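Local coordinates for actin-binding protein (Saccharomyces cerevisiae, PDB 1HQZ) that binds actin filaments through this N-terminal cofilin-homology domain and recruits the ARP2/3 complex to their sides, regulating actin assembly, at residues L3-D7 with K94-S98. Residues are numbered along the deposited sequence; the frame is centred on the assembly and turned at random.
Sequences LEPID and KTRAS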
loop_
_atom_site.group_PDB
_atom_site.type_symbol
_atom_site.label_atom_id
_atom_site.label_comp_id
_atom_site.label_asym_id
_atom_site.label_seq_id
_atom_site.Cartn_x
_atom_site.Cartn_y
_atom_site.Cartn_z
ATOM N N LEU A 3 -2.783 0.540 -22.513
ATOM C CA LEU A 3 -1.595 0.168 -21.691
ATOM C C LEU A 3 -1.777 -1.185 -21.002
ATOM O O LEU A 3 -2.544 -2.026 -21.472
ATOM C CB LEU A 3 -1.313 1.267 -20.660
ATOM C CG LEU A 3 -2.501 2.104 -20.174
ATOM C CD1 LEU A 3 -3.535 1.203 -19.523
ATOM C CD2 LEU A 3 -2.014 3.165 -19.199
ATOM N N GLU A 4 -1.073 -1.395 -19.892
ATOM C CA GLU A 4 -1.153 -2.657 -19.162
ATOM C C GLU A 4 -1.964 -2.484 -17.875
ATOM O O GLU A 4 -1.415 -2.151 -16.827
ATOM C CB GLU A 4 0.262 -3.142 -18.842
ATOM C CG GLU A 4 0.410 -4.643 -18.698
ATOM C CD GLU A 4 1.866 -5.085 -18.717
ATOM O OE1 GLU A 4 2.606 -4.772 -17.758
ATOM O OE2 GLU A 4 2.276 -5.739 -19.699
ATOM N N PRO A 5 -3.289 -2.712 -17.945
ATOM C CA PRO A 5 -4.199 -2.582 -16.799
ATOM C C PRO A 5 -3.836 -3.508 -15.646
ATOM O O PRO A 5 -3.332 -4.611 -15.862
ATOM C CB PRO A 5 -5.563 -2.929 -17.396
ATOM C CG PRO A 5 -5.410 -2.565 -18.844
ATOM C CD PRO A 5 -4.037 -3.096 -19.153
ATOM N N ILE A 6 -4.099 -3.060 -14.424
ATOM C CA ILE A 6 -3.793 -3.864 -13.251
ATOM C C ILE A 6 -4.922 -4.843 -12.976
ATOM O O ILE A 6 -6.091 -4.535 -13.195
ATOM C CB ILE A 6 -3.599 -2.993 -11.985
ATOM C CG1 ILE A 6 -3.215 -3.888 -10.802
ATOM C CG2 ILE A 6 -4.887 -2.236 -11.665
ATOM C CD1 ILE A 6 -3.037 -3.153 -9.493
ATOM N N ASP A 7 -4.570 -6.024 -12.492
ATOM C CA ASP A 7 -5.581 -7.016 -12.174
ATOM C C ASP A 7 -5.606 -7.284 -10.680
ATOM O O ASP A 7 -4.711 -7.937 -10.148
ATOM C CB ASP A 7 -5.319 -8.318 -12.940
ATOM C CG ASP A 7 -6.116 -9.490 -12.388
ATOM O OD1 ASP A 7 -7.258 -9.278 -11.914
ATOM O OD2 ASP A 7 -5.600 -10.628 -12.439
ATOM N N LYS A 94 6.961 -1.801 -19.034
ATOM C CA LYS A 94 5.531 -1.646 -19.242
ATOM C C LYS A 94 4.699 -1.443 -17.984
ATOM O O LYS A 94 3.693 -0.739 -18.024
ATOM C CB LYS A 94 4.995 -2.841 -20.027
ATOM C CG LYS A 94 5.588 -2.966 -21.419
ATOM C CD LYS A 94 5.017 -4.167 -22.151
ATOM C CE LYS A 94 5.669 -4.338 -23.517
ATOM N NZ LYS A 94 5.172 -5.553 -24.235
ATOM N N THR A 95 5.100 -2.054 -16.874
ATOM C CA THR A 95 4.340 -1.894 -15.635
ATOM C C THR A 95 4.599 -0.512 -15.030
ATOM O O THR A 95 3.713 0.086 -14.421
ATOM C CB THR A 95 4.688 -2.994 -14.596
ATOM O OG1 THR A 95 6.063 -2.881 -14.213
ATOM C CG2 THR A 95 4.450 -4.373 -15.182
ATOM N N ARG A 96 5.814 -0.005 -15.200
ATOM C CA ARG A 96 6.159 1.316 -14.687
ATOM C C ARG A 96 5.442 2.385 -15.500
ATOM O O ARG A 96 5.094 3.448 -14.983
ATOM C CB ARG A 96 7.668 1.550 -14.768
ATOM C CG ARG A 96 8.457 0.891 -13.655
ATOM C CD ARG A 96 9.921 1.283 -13.716
ATOM N NE ARG A 96 10.604 0.638 -14.832
ATOM C CZ ARG A 96 11.232 1.282 -15.808
ATOM N NH1 ARG A 96 11.272 2.605 -15.816
ATOM N NH2 ARG A 96 11.821 0.598 -16.778
ATOM N N ALA A 97 5.222 2.099 -16.781
ATOM C CA ALA A 97 4.553 3.043 -17.664
ATOM C C ALA A 97 3.055 3.084 -17.397
ATOM O O ALA A 97 2.375 4.036 -17.782
ATOM C CB ALA A 97 4.813 2.672 -19.110
ATOM N N SER A 98 2.540 2.058 -16.726
ATOM C CA SER A 98 1.112 2.000 -16.428
ATOM C C SER A 98 0.829 2.328 -14.972
ATOM O O SER A 98 -0.328 2.389 -14.557
ATOM C CB SER A 98 0.565 0.605 -16.759
ATOM O OG SER A 98 0.783 0.287 -18.124
#
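The backbones of E4, in the extended N-terminal segment, and S98, in the first turns of helix 93-110, come closest, with E4 CA 5.9 Å from S98 CA. S98 OG joins the two. S98 OG accepts a hydrogen bond from E4 N at 3.1 Å, with an N-H...O angle of 155°. S98 OG also donates one to K94 O, one turn back, at 3.1 Å. The hydroxyl reaches that carbonyl because OG lies beside its own backbone N, chi1 -58°. L3 CB packs on the same hydroxyl, 3.4 Å from S98 OG. The E4 side chain leaves with CG anti to the backbone N, chi1 -153°, and runs out extended over the helix start. It crosses the side chain of K94 at about a right angle, its carboxylate lying against K94 CB and CD, and E4 OE1 touches T95 CG2 at 3.2 Å. E4 OE2 also forms a long, weak ion pair with K41 NZ. The hydroxyl of T95 turns to P92 O instead. Replacing S98 by an alanine removes the hydroxyl, which would probably leave E4 N without this acceptor and K94 O without the hydroxyl donor. Further along the helix, N102 ND2 donates a hydrogen bond to E4 O. This is surface packing in the ADF-homology (cofilin-like) fold: polar helix side chains hold the N-terminal segment by its backbone against helix 93-110.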